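Local coordinates for Esterase/lipase-like protein (Caldicellulosiruptor lactoaceticus 6A, PDB 6A6O) that hydrolyses acetyl esters and also acts as a 1,4-beta-xylosidase, a bifunctional hydrolase with an alpha/beta-hydrolase type of fold, at residues Cys170-Ser175 with Leu216-Asp221; Ser220-Val225 with Gly252-Gly257. All blocks are in the same frame, centred on the assembly; numbering follows the deposited sequence.

Interaction 1: Cys170-Ser175 with Leu216-Asp221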
ATOM      1  N   CYS A 170      -5.247   5.007  -4.200  1.00 18.90           N
ATOM      2  CA  CYS A 170      -6.676   5.141  -4.461  1.00 20.92           C
ATOM      3  C   CYS A 170      -7.261   6.054  -3.402  1.00 21.91           C
ATOM      4  O   CYS A 170      -7.224   5.716  -2.210  1.00 21.09           O
ATOM      5  CB  CYS A 170      -7.363   3.776  -4.437  1.00 22.65           C
ATOM      6  SG  CYS A 170      -6.527   2.514  -5.440  1.00 23.39           S
ATOM      7  N   TYR A 171      -7.803   7.211  -3.842  1.00 20.72           N
ATOM      8  CA  TYR A 171      -8.200   8.308  -2.963  1.00 21.18           C
ATOM      9  C   TYR A 171      -7.322   8.380  -1.710  1.00 20.96           C
ATOM     10  O   TYR A 171      -7.831   8.324  -0.582  1.00 22.78           O
ATOM     11  CB  TYR A 171      -9.700   8.206  -2.618  1.00 19.56           C
ATOM     12  CG  TYR A 171     -10.260   6.818  -2.342  1.00 21.82           C
ATOM     13  CD1 TYR A 171     -10.199   6.256  -1.055  1.00 23.33           C
ATOM     14  CD2 TYR A 171     -10.882   6.087  -3.350  1.00 22.02           C
ATOM     15  CE1 TYR A 171     -10.732   4.991  -0.802  1.00 21.72           C
ATOM     16  CE2 TYR A 171     -11.415   4.827  -3.108  1.00 23.21           C
ATOM     17  CZ  TYR A 171     -11.343   4.286  -1.839  1.00 24.51           C
ATOM     18  OH  TYR A 171     -11.883   3.035  -1.617  1.00 24.56           O
ATOM     19  N   PRO A 172      -6.007   8.582  -1.867  1.00 20.82           N
ATOM     20  CA  PRO A 172      -5.083   8.488  -0.729  1.00 19.58           C
ATOM     21  C   PRO A 172      -5.083   9.690   0.208  1.00 20.02           C
ATOM     22  O   PRO A 172      -5.181  10.847  -0.210  1.00 22.67           O
ATOM     23  CB  PRO A 172      -3.711   8.374  -1.412  1.00 21.31           C
ATOM     24  CG  PRO A 172      -3.899   9.175  -2.674  1.00 20.02           C
ATOM     25  CD  PRO A 172      -5.282   8.794  -3.135  1.00 21.34           C
ATOM     26  N   VAL A 173      -4.961   9.379   1.501  1.00 21.76           N
ATOM     27  CA  VAL A 173      -4.406  10.307   2.474  1.00 21.02           C
ATOM     28  C   VAL A 173      -2.936  10.512   2.137  1.00 21.07           C
ATOM     29  O   VAL A 173      -2.195   9.541   1.980  1.00 21.25           O
ATOM     30  CB  VAL A 173      -4.587   9.733   3.886  1.00 22.46           C
ATOM     31  CG1 VAL A 173      -3.806  10.521   4.920  1.00 23.09           C
ATOM     32  CG2 VAL A 173      -6.091   9.655   4.235  1.00 24.44           C
ATOM     33  N   ILE A 174      -2.510  11.770   1.992  1.00 19.64           N
ATOM     34  CA  ILE A 174      -1.135  12.044   1.566  1.00 23.03           C
ATOM     35  C   ILE A 174      -0.516  13.044   2.528  1.00 21.67           C
ATOM     36  O   ILE A 174       0.536  12.788   3.137  1.00 20.98           O
ATOM     37  CB  ILE A 174      -1.084  12.578   0.115  1.00 20.08           C
ATOM     38  CG1 ILE A 174      -1.444  11.482  -0.897  1.00 19.99           C
ATOM     39  CG2 ILE A 174       0.302  13.150  -0.216  1.00 22.51           C
ATOM     40  CD1 ILE A 174      -0.437  10.318  -0.987  1.00 21.84           C
ATOM     41  N   SER A 175      -1.169  14.193   2.663  1.00 21.15           N
ATOM     42  CA  SER A 175      -0.706  15.263   3.531  1.00 21.63           C
ATOM     43  C   SER A 175      -1.274  15.106   4.941  1.00 22.52           C
ATOM     44  O   SER A 175      -2.456  14.785   5.121  1.00 24.45           O
ATOM     45  CB  SER A 175      -1.117  16.616   2.946  1.00 22.85           C
ATOM     46  OG  SER A 175      -0.846  17.664   3.850  1.00 25.08           O
ATOM     47  N   LEU A 216      -2.431   7.051  -9.633  1.00 20.14           N
ATOM     48  CA  LEU A 216      -3.336   7.607  -8.628  1.00 22.22           C
ATOM     49  C   LEU A 216      -4.724   7.792  -9.208  1.00 20.59           C
ATOM     50  O   LEU A 216      -4.871   8.124 -10.388  1.00 22.09           O
ATOM     51  CB  LEU A 216      -2.885   8.988  -8.107  1.00 21.75           C
ATOM     52  CG  LEU A 216      -1.468   9.162  -7.575  1.00 22.71           C
ATOM     53  CD1 LEU A 216      -0.556   9.611  -8.729  1.00 23.08           C
ATOM     54  CD2 LEU A 216      -1.444  10.185  -6.434  1.00 20.84           C
ATOM     55  N   TRP A 217      -5.743   7.610  -8.365  1.00 19.21           N
ATOM     56  CA  TRP A 217      -7.080   8.059  -8.741  1.00 19.27           C
ATOM     57  C   TRP A 217      -7.822   8.599  -7.523  1.00 20.03           C
ATOM     58  O   TRP A 217      -7.488   8.295  -6.372  1.00 20.76           O
ATOM     59  CB  TRP A 217      -7.875   6.949  -9.459  1.00 20.01           C
ATOM     60  CG  TRP A 217      -8.440   5.875  -8.571  1.00 20.36           C
ATOM     61  CD1 TRP A 217      -7.825   4.717  -8.184  1.00 24.05           C
ATOM     62  CD2 TRP A 217      -9.749   5.849  -7.980  1.00 21.88           C
ATOM     63  NE1 TRP A 217      -8.671   3.968  -7.388  1.00 21.50           N
ATOM     64  CE2 TRP A 217      -9.854   4.641  -7.244  1.00 22.35           C
ATOM     65  CE3 TRP A 217     -10.836   6.723  -8.001  1.00 24.14           C
ATOM     66  CZ2 TRP A 217     -11.011   4.293  -6.530  1.00 20.83           C
ATOM     67  CZ3 TRP A 217     -11.984   6.378  -7.295  1.00 24.86           C
ATOM     68  CH2 TRP A 217     -12.059   5.171  -6.570  1.00 23.45           C
ATOM     69  N   HIS A 218      -8.827   9.436  -7.798  1.00 21.17           N
ATOM     70  CA  HIS A 218      -9.520  10.215  -6.772  1.00 21.31           C
ATOM     71  C   HIS A 218     -10.812  10.749  -7.377  1.00 23.48           C
ATOM     72  O   HIS A 218     -10.928  10.877  -8.595  1.00 24.26           O
ATOM     73  CB  HIS A 218      -8.646  11.386  -6.286  1.00 20.69           C
ATOM     74  CG  HIS A 218      -8.695  11.644  -4.807  1.00 20.29           C
ATOM     75  ND1 HIS A 218      -7.561  11.650  -4.025  1.00 20.63           N
ATOM     76  CD2 HIS A 218      -9.720  11.991  -3.985  1.00 20.89           C
ATOM     77  CE1 HIS A 218      -7.891  11.918  -2.774  1.00 21.91           C
ATOM     78  NE2 HIS A 218      -9.194  12.146  -2.725  1.00 21.24           N
ATOM     79  N   THR A 219     -11.767  11.119  -6.524  1.00 22.86           N
ATOM     80  CA  THR A 219     -12.913  11.893  -6.999  1.00 23.18           C
ATOM     81  C   THR A 219     -12.767  13.344  -6.558  1.00 22.01           C
ATOM     82  O   THR A 219     -12.286  13.630  -5.453  1.00 20.55           O
ATOM     83  CB  THR A 219     -14.262  11.320  -6.525  1.00 22.63           C
ATOM     84  OG1 THR A 219     -14.321  11.287  -5.091  1.00 24.82           O
ATOM     85  CG2 THR A 219     -14.448   9.927  -7.067  1.00 22.38           C
ATOM     86  N   SER A 220     -13.162  14.267  -7.435  1.00 22.53           N
ATOM     87  CA  SER A 220     -12.847  15.663  -7.172  1.00 21.79           C
ATOM     88  C   SER A 220     -13.638  16.205  -5.984  1.00 25.40           C
ATOM     89  O   SER A 220     -13.143  17.080  -5.262  1.00 25.58           O
ATOM     90  CB  SER A 220     -13.070  16.513  -8.434  1.00 24.81           C
ATOM     91  OG  SER A 220     -14.387  17.023  -8.544  1.00 23.54           O
ATOM     92  N   ASP A 221     -14.833  15.673  -5.732  1.00 24.81           N
ATOM     93  CA  ASP A 221     -15.677  16.176  -4.656  1.00 25.28           C
ATOM     94  C   ASP A 221     -15.616  15.314  -3.399  1.00 26.25           C
ATOM     95  O   ASP A 221     -16.472  15.466  -2.513  1.00 27.27           O
ATOM     96  CB  ASP A 221     -17.131  16.319  -5.148  1.00 26.51           C
ATOM     97  CG  ASP A 221     -17.794  14.981  -5.446  1.00 28.76           C
ATOM     98  OD1 ASP A 221     -17.117  13.926  -5.425  1.00 26.03           O
ATOM     99  OD2 ASP A 221     -19.018  14.987  -5.704  1.00 32.49           O
TER
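Trp-217 meets Cys-170 and Tyr-171 where strand 167-170 runs out beside the parallel strand 214-219. It pairs with Cys-170 as a parallel beta bridge, both side chains on the same sheet face, and its carbonyl O accepts the amide of Tyr-171, with Tyr-171 N to Trp-217 O at 2.8 Å. The indole is broad enough to cover both residues. CA of the cysteine lies over the face of the five-membered ring, whereas Cys-170 SG makes a sulfur-aromatic contact oblique to that ring, 3.2 Å from Trp-217 NE1. Farther along the indole, Tyr-171 forms an offset edge-to-face pair with the six-membered ring, Tyr-171 CE2 3.5 Å from Trp-217 CZ2 and the planes 86° apart. Tyr-171 CG sits between its backbone N and carbonyl carbon (chi1 40°), which carries the phenol alongside the indole. Tyrosine suits the place by joining a packing ring to a polar end: its OH is hydrogen-bonded to Glu-72 and to Gly-257 N. His-218 turns one face of its imidazole to the tyrosine backbone; Tyr-171 CA lies over that face, 3.6 Å from the His-218 ring centroid. Both ring nitrogens have partners, ND1 in Ser-230 OG and NE2 in the carbonyl O of Val-225, so this buried histidine packs by its face while bonding to the following loop and helix. The single hydrogen bond across the contact links the strand end to its neighbour, while the packing together with the two hydroxyl bonds sets the ring of Tyr-171, which also touches Ser-133, the probable nucleophile.

Interaction 2: Ser220-Val225 with Gly252-Gly257; sequences SDDSSV and GRHGLG
A short hydrogen bond, 2.6 Å from His-254 ND1 to Asp-222 OD2, joins these two loops in a geometry that fits the His-Asp part of a Ser-His-Asp triad, with Ser-133 the probable nucleophile. The N-H points at the syn lone pair of OD2, which lies 3° from the imidazole plane, although carboxylate and ring planes are turned 52° apart. The other oxygen, Asp-222 OD1, takes Ser-224 N at 2.9 Å, nearly in line with the C-O bond, and Val-225 N from above the carboxylate plane. This Asx turn, extended by Val-225 N into an Asx motif, anchors the carboxylate to its own loop. His-254 CG is anti to the backbone N (chi1 -177°), which extends the ring toward Asp-222, and His-254 CE1 is packed by Val-225 CG2 at 3.3 Å. Asp-221 OD1 receives Gly-252 N at 2.9 Å through its syn lone pair, while OD2 is hydrogen-bonded to His-251 ND1. Glycine suits 252 because a side chain there would be crowded by Leu-256 CD1. A water accepts from the amides of both Ser-223 and His-254, bridging the backbones. With NE2 hydrogen-bonded to Ser-133 OG, bonds at both nitrogens set the imidazole's rotation, consistent with a charge relay.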
ATOM      1  N   SER A 220     -13.162  14.267  -7.435  1.00 22.53           N
ATOM      2  CA  SER A 220     -12.847  15.663  -7.172  1.00 21.79           C
ATOM      3  C   SER A 220     -13.638  16.205  -5.984  1.00 25.40           C
ATOM      4  O   SER A 220     -13.143  17.080  -5.262  1.00 25.58           O
ATOM      5  CB  SER A 220     -13.070  16.513  -8.434  1.00 24.81           C
ATOM      6  OG  SER A 220     -14.387  17.023  -8.544  1.00 23.54           O
ATOM      7  N   ASP A 221     -14.833  15.673  -5.732  1.00 24.81           N
ATOM      8  CA  ASP A 221     -15.677  16.176  -4.656  1.00 25.28           C
ATOM      9  C   ASP A 221     -15.616  15.314  -3.399  1.00 26.25           C
ATOM     10  O   ASP A 221     -16.472  15.466  -2.513  1.00 27.27           O
ATOM     11  CB  ASP A 221     -17.131  16.319  -5.148  1.00 26.51           C
ATOM     12  CG  ASP A 221     -17.794  14.981  -5.446  1.00 28.76           C
ATOM     13  OD1 ASP A 221     -17.117  13.926  -5.425  1.00 26.03           O
ATOM     14  OD2 ASP A 221     -19.018  14.987  -5.704  1.00 32.49           O
ATOM     15  N   ASP A 222     -14.638  14.404  -3.312  1.00 24.00           N
ATOM     16  CA  ASP A 222     -14.393  13.630  -2.099  1.00 25.91           C
ATOM     17  C   ASP A 222     -14.407  14.555  -0.890  1.00 24.80           C
ATOM     18  O   ASP A 222     -13.602  15.485  -0.799  1.00 25.32           O
ATOM     19  CB  ASP A 222     -13.041  12.909  -2.219  1.00 22.76           C
ATOM     20  CG  ASP A 222     -12.799  11.895  -1.109  1.00 23.46           C
ATOM     21  OD1 ASP A 222     -13.239  12.123   0.036  1.00 26.41           O
ATOM     22  OD2 ASP A 222     -12.133  10.867  -1.377  1.00 24.95           O
ATOM     23  N   SER A 223     -15.363  14.332   0.013  1.00 26.71           N
ATOM     24  CA  SER A 223     -15.529  15.200   1.173  1.00 27.66           C
ATOM     25  C   SER A 223     -14.819  14.681   2.413  1.00 29.72           C
ATOM     26  O   SER A 223     -14.793  15.382   3.435  1.00 32.93           O
ATOM     27  CB  SER A 223     -17.021  15.411   1.480  1.00 29.97           C
ATOM     28  OG  SER A 223     -17.668  14.185   1.782  1.00 34.55           O
ATOM     29  N   SER A 224     -14.231  13.487   2.355  1.00 26.09           N
ATOM     30  CA  SER A 224     -13.460  12.985   3.483  1.00 25.52           C
ATOM     31  C   SER A 224     -11.971  13.226   3.316  1.00 28.20           C
ATOM     32  O   SER A 224     -11.295  13.628   4.263  1.00 24.84           O
ATOM     33  CB  SER A 224     -13.694  11.486   3.685  1.00 27.48           C
ATOM     34  OG  SER A 224     -15.064  11.237   3.903  1.00 37.31           O
ATOM     35  N   VAL A 225     -11.447  12.954   2.128  1.00 24.44           N
ATOM     36  CA  VAL A 225     -10.021  13.092   1.877  1.00 23.15           C
ATOM     37  C   VAL A 225      -9.920  13.983   0.648  1.00 21.74           C
ATOM     38  O   VAL A 225     -10.262  13.549  -0.465  1.00 23.24           O
ATOM     39  CB  VAL A 225      -9.333  11.730   1.672  1.00 22.66           C
ATOM     40  CG1 VAL A 225      -7.848  11.931   1.318  1.00 24.42           C
ATOM     41  CG2 VAL A 225      -9.448  10.865   2.938  1.00 26.89           C
ATOM     42  N   GLY A 252     -17.992  11.418  -6.598  1.00 26.20           N
ATOM     43  CA  GLY A 252     -18.074  10.120  -5.964  1.00 25.93           C
ATOM     44  C   GLY A 252     -17.742  10.239  -4.498  1.00 27.69           C
ATOM     45  O   GLY A 252     -16.790  10.934  -4.135  1.00 27.04           O
ATOM     46  N   ARG A 253     -18.507   9.578  -3.635  1.00 26.94           N
ATOM     47  CA  ARG A 253     -18.164   9.644  -2.228  1.00 25.56           C
ATOM     48  C   ARG A 253     -16.845   8.920  -1.973  1.00 26.15           C
ATOM     49  O   ARG A 253     -16.411   8.066  -2.748  1.00 26.91           O
ATOM     50  CB  ARG A 253     -19.270   9.030  -1.368  1.00 30.20           C
ATOM     51  CG  ARG A 253     -19.489   7.573  -1.647  1.00 31.76           C
ATOM     52  CD  ARG A 253     -20.534   6.971  -0.704  1.00 37.42           C
ATOM     53  NE  ARG A 253     -21.022   5.688  -1.211  1.00 44.98           N
ATOM     54  CZ  ARG A 253     -20.513   4.507  -0.872  1.00 51.98           C
ATOM     55  NH1 ARG A 253     -19.499   4.436  -0.016  1.00 53.64           N
ATOM     56  NH2 ARG A 253     -21.022   3.394  -1.389  1.00 55.24           N
ATOM     57  N   HIS A 254     -16.215   9.271  -0.858  1.00 23.72           N
ATOM     58  CA  HIS A 254     -14.962   8.639  -0.473  1.00 24.73           C
ATOM     59  C   HIS A 254     -15.201   7.162  -0.202  1.00 30.35           C
ATOM     60  O   HIS A 254     -16.247   6.776   0.332  1.00 28.39           O
ATOM     61  CB  HIS A 254     -14.395   9.318   0.776  1.00 26.28           C
ATOM     62  CG  HIS A 254     -13.062   8.788   1.207  1.00 22.95           C
ATOM     63  ND1 HIS A 254     -11.889   9.131   0.572  1.00 26.19           N
ATOM     64  CD2 HIS A 254     -12.712   7.952   2.217  1.00 30.64           C
ATOM     65  CE1 HIS A 254     -10.874   8.518   1.161  1.00 25.86           C
ATOM     66  NE2 HIS A 254     -11.346   7.802   2.167  1.00 29.02           N
ATOM     67  N   GLY A 255     -14.232   6.334  -0.582  1.00 25.77           N
ATOM     68  CA  GLY A 255     -14.251   4.939  -0.188  1.00 25.85           C
ATOM     69  C   GLY A 255     -14.967   4.000  -1.129  1.00 29.50           C
ATOM     70  O   GLY A 255     -15.504   2.983  -0.670  1.00 27.58           O
ATOM     71  N   LEU A 256     -14.981   4.294  -2.435  1.00 25.64           N
ATOM     72  CA  LEU A 256     -15.723   3.485  -3.400  1.00 26.84           C
ATOM     73  C   LEU A 256     -15.033   2.172  -3.743  1.00 24.90           C
ATOM     74  O   LEU A 256     -15.638   1.331  -4.422  1.00 26.29           O
ATOM     75  CB  LEU A 256     -15.963   4.281  -4.684  1.00 24.18           C
ATOM     76  CG  LEU A 256     -17.039   5.355  -4.559  1.00 26.43           C
ATOM     77  CD1 LEU A 256     -17.036   6.243  -5.804  1.00 27.00           C
ATOM     78  CD2 LEU A 256     -18.402   4.707  -4.357  1.00 32.30           C
ATOM     79  N   GLY A 257     -13.796   1.978  -3.304  1.00 24.29           N
ATOM     80  CA  GLY A 257     -13.110   0.720  -3.578  1.00 25.72           C
ATOM     81  C   GLY A 257     -12.970   0.498  -5.067  1.00 27.87           C
ATOM     82  O   GLY A 257     -12.567   1.398  -5.807  1.00 24.74           O
TER
HETATM   83  O   HOH W   1     -17.042  11.849   0.150  1.00 39.29           O

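Overall arrangement
Interaction 1 is wholly buried, at the ends of strands 167-170 and 214-219; interaction 2 is only partly buried, between the loops that follow strands 214-219 and 244-249. They share Ser-220 and Asp-221, so the chain passes directly from one into the other. Aromatic packing and a single backbone bond make up the first, whereas carboxylates, an imidazole and a water dominate the second. A probable hydrogen bond from Thr-219 OG1 to Gly-252 O ties them together, the Tyr-171 hydroxyl reaches the second loop, and the Tyr-171 and His-254 rings meet edge-to-face. The buried strand ends thus lie directly against the loops carrying the probable catalytic pair.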